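Local coordinates for protein endonuclease IV (Thermus thermophilus, PDB 3AAM) that cleaves phosphodiester bonds at apurinic or apyrimidinic sites in DNA as a metal-dependent TIM-barrel endonuclease of base excision repair, at residues A[81-93]-A[116-128]. Residues are numbered along the deposited sequence; the frame is centred on the assembly and turned at random.
Sequences ELWEKSVASLADD and RVKEGALKALRLA
Trp-83 is sandwiched: the guanidinium of Arg-116 lies flat on one face of the indole, planes 10° apart, and CG2 of Val-87 covers the other. Arg-116 CZ stands 3.4 Å from the centroid of the five-membered ring, a cation-pi stack. A bend at chi2 (62°) folds the arginine over the ring, and its rotation is fixed by a hydrogen bond from NE to Ala-78 O and, within its own helix, a salt bridge from NH1 to Glu-119 OE1 (3.0 Å), met from above the carboxylate plane. The benzo end of the indole reaches the backbone of the other helix, CZ2 lying 3.4 Å from Gly-120 CA, where a CB would clash with NE1. Val-87 is a knob among Gly-120, Lys-123, Ala-124 and Leu-127, with CG1 3.7 Å from Leu-127 CD1. Farther along, Ala-91 and Ala-124 let the backbones approach, CA to CA 4.6 Å; Leu-90 CD2 packs on the Ala-124 methyl. With an alanine at Trp-83 the guanidinium is likely to lose its stacking surface and a gap to open beside Gly-120. Segments 82-93 and 116-128, on successive outer barrel helices, cross at -48° without mutual hydrogen bonds, so their fit depends on shape and the stack.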
loop_
_atom_site.group_PDB
_atom_site.type_symbol
_atom_site.label_atom_id
_atom_site.label_comp_id
_atom_site.label_asym_id
_atom_site.label_seq_id
_atom_site.Cartn_x
_atom_site.Cartn_y
_atom_site.Cartn_z
ATOM N N GLU A 81 22.986 -2.316 -10.784
ATOM C CA GLU A 81 23.135 -2.824 -9.425
ATOM C C GLU A 81 22.099 -2.257 -8.458
ATOM O O GLU A 81 21.989 -2.705 -7.316
ATOM C CB GLU A 81 24.558 -2.550 -8.932
ATOM C CG GLU A 81 24.930 -3.272 -7.651
ATOM C CD GLU A 81 24.878 -2.360 -6.451
ATOM O OE1 GLU A 81 24.670 -1.143 -6.641
ATOM O OE2 GLU A 81 25.055 -2.857 -5.319
ATOM N N LEU A 82 21.347 -1.260 -8.911
ATOM C CA LEU A 82 20.283 -0.686 -8.097
ATOM C C LEU A 82 19.288 -1.820 -7.836
ATOM O O LEU A 82 18.557 -1.812 -6.846
ATOM C CB LEU A 82 19.589 0.454 -8.857
ATOM C CG LEU A 82 18.239 0.933 -8.309
ATOM C CD1 LEU A 82 18.410 1.484 -6.908
ATOM C CD2 LEU A 82 17.664 2.002 -9.232
ATOM N N TRP A 83 19.276 -2.805 -8.730
ATOM C CA TRP A 83 18.378 -3.943 -8.597
ATOM C C TRP A 83 18.719 -4.725 -7.333
ATOM O O TRP A 83 17.845 -5.009 -6.518
ATOM C CB TRP A 83 18.496 -4.862 -9.816
ATOM C CG TRP A 83 17.431 -5.913 -9.891
ATOM C CD1 TRP A 83 16.108 -5.723 -10.185
ATOM C CD2 TRP A 83 17.599 -7.321 -9.687
ATOM N NE1 TRP A 83 15.445 -6.926 -10.179
ATOM C CE2 TRP A 83 16.334 -7.925 -9.877
ATOM C CE3 TRP A 83 18.695 -8.134 -9.363
ATOM C CZ2 TRP A 83 16.135 -9.303 -9.755
ATOM C CZ3 TRP A 83 18.497 -9.509 -9.241
ATOM C CH2 TRP A 83 17.223 -10.077 -9.437
ATOM N N GLU A 84 19.994 -5.070 -7.174
ATOM C CA GLU A 84 20.434 -5.813 -5.999
ATOM C C GLU A 84 20.110 -5.044 -4.719
ATOM O O GLU A 84 19.650 -5.622 -3.733
ATOM C CB GLU A 84 21.942 -6.085 -6.071
ATOM C CG GLU A 84 22.338 -7.307 -6.902
ATOM C CD GLU A 84 22.358 -7.054 -8.398
ATOM O OE1 GLU A 84 22.655 -8.007 -9.145
ATOM O OE2 GLU A 84 22.092 -5.916 -8.834
ATOM N N LYS A 85 20.352 -3.737 -4.736
ATOM C CA LYS A 85 20.071 -2.915 -3.564
ATOM C C LYS A 85 18.573 -2.938 -3.261
ATOM O O LYS A 85 18.162 -3.053 -2.103
ATOM C CB LYS A 85 20.538 -1.474 -3.810
ATOM C CG LYS A 85 22.018 -1.366 -4.162
ATOM C CD LYS A 85 22.414 0.047 -4.581
ATOM C CE LYS A 85 22.508 0.990 -3.397
ATOM N NZ LYS A 85 21.222 1.120 -2.674
ATOM N N SER A 86 17.767 -2.853 -4.315
ATOM C CA SER A 86 16.313 -2.850 -4.185
ATOM C C SER A 86 15.778 -4.183 -3.670
ATOM O O SER A 86 14.921 -4.215 -2.786
ATOM C CB SER A 86 15.672 -2.518 -5.534
ATOM O OG SER A 86 16.106 -1.248 -5.981
ATOM N N VAL A 87 16.280 -5.278 -4.233
ATOM C CA VAL A 87 15.857 -6.611 -3.815
ATOM C C VAL A 87 16.190 -6.826 -2.341
ATOM O O VAL A 87 15.358 -7.308 -1.570
ATOM C CB VAL A 87 16.543 -7.705 -4.670
ATOM C CG1 VAL A 87 16.322 -9.079 -4.052
ATOM C CG2 VAL A 87 15.978 -7.678 -6.091
ATOM N N ALA A 88 17.408 -6.459 -1.950
ATOM C CA ALA A 88 17.840 -6.610 -0.565
ATOM C C ALA A 88 17.008 -5.743 0.378
ATOM O O ALA A 88 16.683 -6.160 1.489
ATOM C CB ALA A 88 19.321 -6.254 -0.438
ATOM N N SER A 89 16.666 -4.535 -0.056
ATOM C CA SER A 89 15.874 -3.645 0.788
ATOM C C SER A 89 14.468 -4.199 0.993
ATOM O O SER A 89 13.928 -4.146 2.102
ATOM C CB SER A 89 15.800 -2.247 0.169
ATOM O OG SER A 89 15.016 -1.377 0.968
ATOM N N LEU A 90 13.877 -4.735 -0.074
ATOM C CA LEU A 90 12.535 -5.296 0.020
ATOM C C LEU A 90 12.551 -6.549 0.890
ATOM O O LEU A 90 11.594 -6.817 1.613
ATOM C CB LEU A 90 11.977 -5.617 -1.373
ATOM C CG LEU A 90 10.541 -6.159 -1.417
ATOM C CD1 LEU A 90 9.577 -5.187 -0.742
ATOM C CD2 LEU A 90 10.129 -6.388 -2.864
ATOM N N ALA A 91 13.641 -7.312 0.826
ATOM C CA ALA A 91 13.759 -8.518 1.639
ATOM C C ALA A 91 13.761 -8.097 3.104
ATOM O O ALA A 91 13.179 -8.770 3.953
ATOM C CB ALA A 91 15.042 -9.261 1.302
ATOM N N ASP A 92 14.417 -6.976 3.393
ATOM C CA ASP A 92 14.468 -6.461 4.757
ATOM C C ASP A 92 13.059 -6.108 5.218
ATOM O O ASP A 92 12.675 -6.427 6.341
ATOM C CB ASP A 92 15.371 -5.224 4.834
ATOM C CG ASP A 92 15.240 -4.483 6.157
ATOM O OD1 ASP A 92 15.623 -5.043 7.207
ATOM O OD2 ASP A 92 14.751 -3.333 6.143
ATOM N N ASP A 93 12.287 -5.451 4.354
ATOM C CA ASP A 93 10.915 -5.087 4.702
ATOM C C ASP A 93 10.114 -6.333 5.062
ATOM O O ASP A 93 9.364 -6.340 6.031
ATOM C CB ASP A 93 10.201 -4.381 3.542
ATOM C CG ASP A 93 10.759 -3.000 3.247
ATOM O OD1 ASP A 93 11.162 -2.295 4.196
ATOM O OD2 ASP A 93 10.773 -2.613 2.057
ATOM N N ARG A 116 11.732 -8.380 -15.361
ATOM C CA ARG A 116 12.764 -8.058 -14.381
ATOM C C ARG A 116 12.118 -7.789 -13.021
ATOM O O ARG A 116 12.659 -8.157 -11.979
ATOM C CB ARG A 116 13.553 -6.832 -14.850
ATOM C CG ARG A 116 14.669 -6.373 -13.923
ATOM C CD ARG A 116 15.749 -7.429 -13.735
ATOM N NE ARG A 116 17.001 -6.816 -13.297
ATOM C CZ ARG A 116 18.095 -7.493 -12.961
ATOM N NH1 ARG A 116 18.104 -8.821 -13.003
ATOM N NH2 ARG A 116 19.184 -6.837 -12.590
ATOM N N VAL A 117 10.952 -7.150 -13.041
ATOM C CA VAL A 117 10.228 -6.844 -11.813
ATOM C C VAL A 117 9.791 -8.137 -11.126
ATOM O O VAL A 117 9.972 -8.299 -9.919
ATOM C CB VAL A 117 8.990 -5.962 -12.103
ATOM C CG1 VAL A 117 8.144 -5.819 -10.855
ATOM C CG2 VAL A 117 9.435 -4.588 -12.581
ATOM N N LYS A 118 9.223 -9.061 -11.898
ATOM C CA LYS A 118 8.778 -10.331 -11.336
ATOM C C LYS A 118 9.988 -11.049 -10.745
ATOM O O LYS A 118 9.924 -11.579 -9.637
ATOM C CB LYS A 118 8.109 -11.191 -12.415
ATOM C CG LYS A 118 7.415 -12.431 -11.873
ATOM C CD LYS A 118 6.507 -13.049 -12.924
ATOM C CE LYS A 118 5.536 -14.050 -12.313
ATOM N NZ LYS A 118 4.561 -14.546 -13.326
ATOM N N GLU A 119 11.098 -11.053 -11.482
ATOM C CA GLU A 119 12.316 -11.692 -10.998
ATOM C C GLU A 119 12.724 -11.075 -9.658
ATOM O O GLU A 119 13.063 -11.788 -8.711
ATOM C CB GLU A 119 13.455 -11.530 -12.015
ATOM C CG GLU A 119 14.801 -12.003 -11.482
ATOM C CD GLU A 119 15.946 -11.762 -12.441
ATOM O OE1 GLU A 119 15.873 -10.792 -13.225
ATOM O OE2 GLU A 119 16.931 -12.538 -12.395
ATOM N N GLY A 120 12.678 -9.748 -9.583
ATOM C CA GLY A 120 13.039 -9.061 -8.353
ATOM C C GLY A 120 12.122 -9.379 -7.183
ATOM O O GLY A 120 12.590 -9.644 -6.075
ATOM N N ALA A 121 10.813 -9.346 -7.419
ATOM C CA ALA A 121 9.851 -9.642 -6.364
ATOM C C ALA A 121 10.072 -11.044 -5.809
ATOM O O ALA A 121 10.091 -11.245 -4.595
ATOM C CB ALA A 121 8.430 -9.511 -6.899
ATOM N N LEU A 122 10.240 -12.015 -6.700
ATOM C CA LEU A 122 10.455 -13.393 -6.272
ATOM C C LEU A 122 11.765 -13.572 -5.512
ATOM O O LEU A 122 11.823 -14.326 -4.544
ATOM C CB LEU A 122 10.412 -14.331 -7.480
ATOM C CG LEU A 122 9.015 -14.513 -8.081
ATOM C CD1 LEU A 122 9.095 -15.333 -9.358
ATOM C CD2 LEU A 122 8.114 -15.191 -7.058
ATOM N N LYS A 123 12.816 -12.879 -5.945
ATOM C CA LYS A 123 14.108 -12.983 -5.278
ATOM C C LYS A 123 14.032 -12.433 -3.854
ATOM O O LYS A 123 14.627 -12.993 -2.935
ATOM C CB LYS A 123 15.182 -12.230 -6.074
ATOM C CG LYS A 123 16.599 -12.402 -5.529
ATOM C CD LYS A 123 17.021 -13.862 -5.529
ATOM C CE LYS A 123 18.427 -14.036 -4.974
ATOM N NZ LYS A 123 18.847 -15.466 -4.970
ATOM N N ALA A 124 13.301 -11.338 -3.674
ATOM C CA ALA A 124 13.154 -10.735 -2.354
ATOM C C ALA A 124 12.447 -11.704 -1.410
ATOM O O ALA A 124 12.842 -11.857 -0.253
ATOM C CB ALA A 124 12.369 -9.428 -2.454
ATOM N N LEU A 125 11.399 -12.352 -1.909
ATOM C CA LEU A 125 10.652 -13.319 -1.111
ATOM C C LEU A 125 11.556 -14.478 -0.708
ATOM O O LEU A 125 11.509 -14.949 0.428
ATOM C CB LEU A 125 9.456 -13.851 -1.907
ATOM C CG LEU A 125 8.256 -12.909 -2.027
ATOM C CD1 LEU A 125 7.236 -13.478 -2.997
ATOM C CD2 LEU A 125 7.637 -12.717 -0.658
ATOM N N ARG A 126 12.383 -14.933 -1.643
ATOM C CA ARG A 126 13.285 -16.043 -1.366
ATOM C C ARG A 126 14.347 -15.645 -0.345
ATOM O O ARG A 126 14.624 -16.387 0.598
ATOM C CB ARG A 126 13.943 -16.521 -2.657
ATOM C CG ARG A 126 14.650 -17.854 -2.518
ATOM C CD ARG A 126 15.047 -18.415 -3.869
ATOM N NE ARG A 126 15.597 -19.762 -3.748
ATOM C CZ ARG A 126 14.918 -20.813 -3.299
ATOM N NH1 ARG A 126 13.651 -20.684 -2.924
ATOM N NH2 ARG A 126 15.505 -21.998 -3.223
ATOM N N LEU A 127 14.941 -14.471 -0.526
ATOM C CA LEU A 127 15.951 -14.005 0.414
ATOM C C LEU A 127 15.374 -13.903 1.819
ATOM O O LEU A 127 16.030 -14.250 2.797
ATOM C CB LEU A 127 16.495 -12.636 -0.005
ATOM C CG LEU A 127 17.461 -12.589 -1.188
ATOM C CD1 LEU A 127 17.898 -11.156 -1.444
ATOM C CD2 LEU A 127 18.668 -13.458 -0.876
ATOM N N ALA A 128 14.137 -13.431 1.917
ATOM C CA ALA A 128 13.492 -13.272 3.214
ATOM C C ALA A 128 12.985 -14.590 3.782
ATOM O O ALA A 128 12.572 -14.651 4.940
ATOM C CB ALA A 128 12.343 -12.277 3.102
#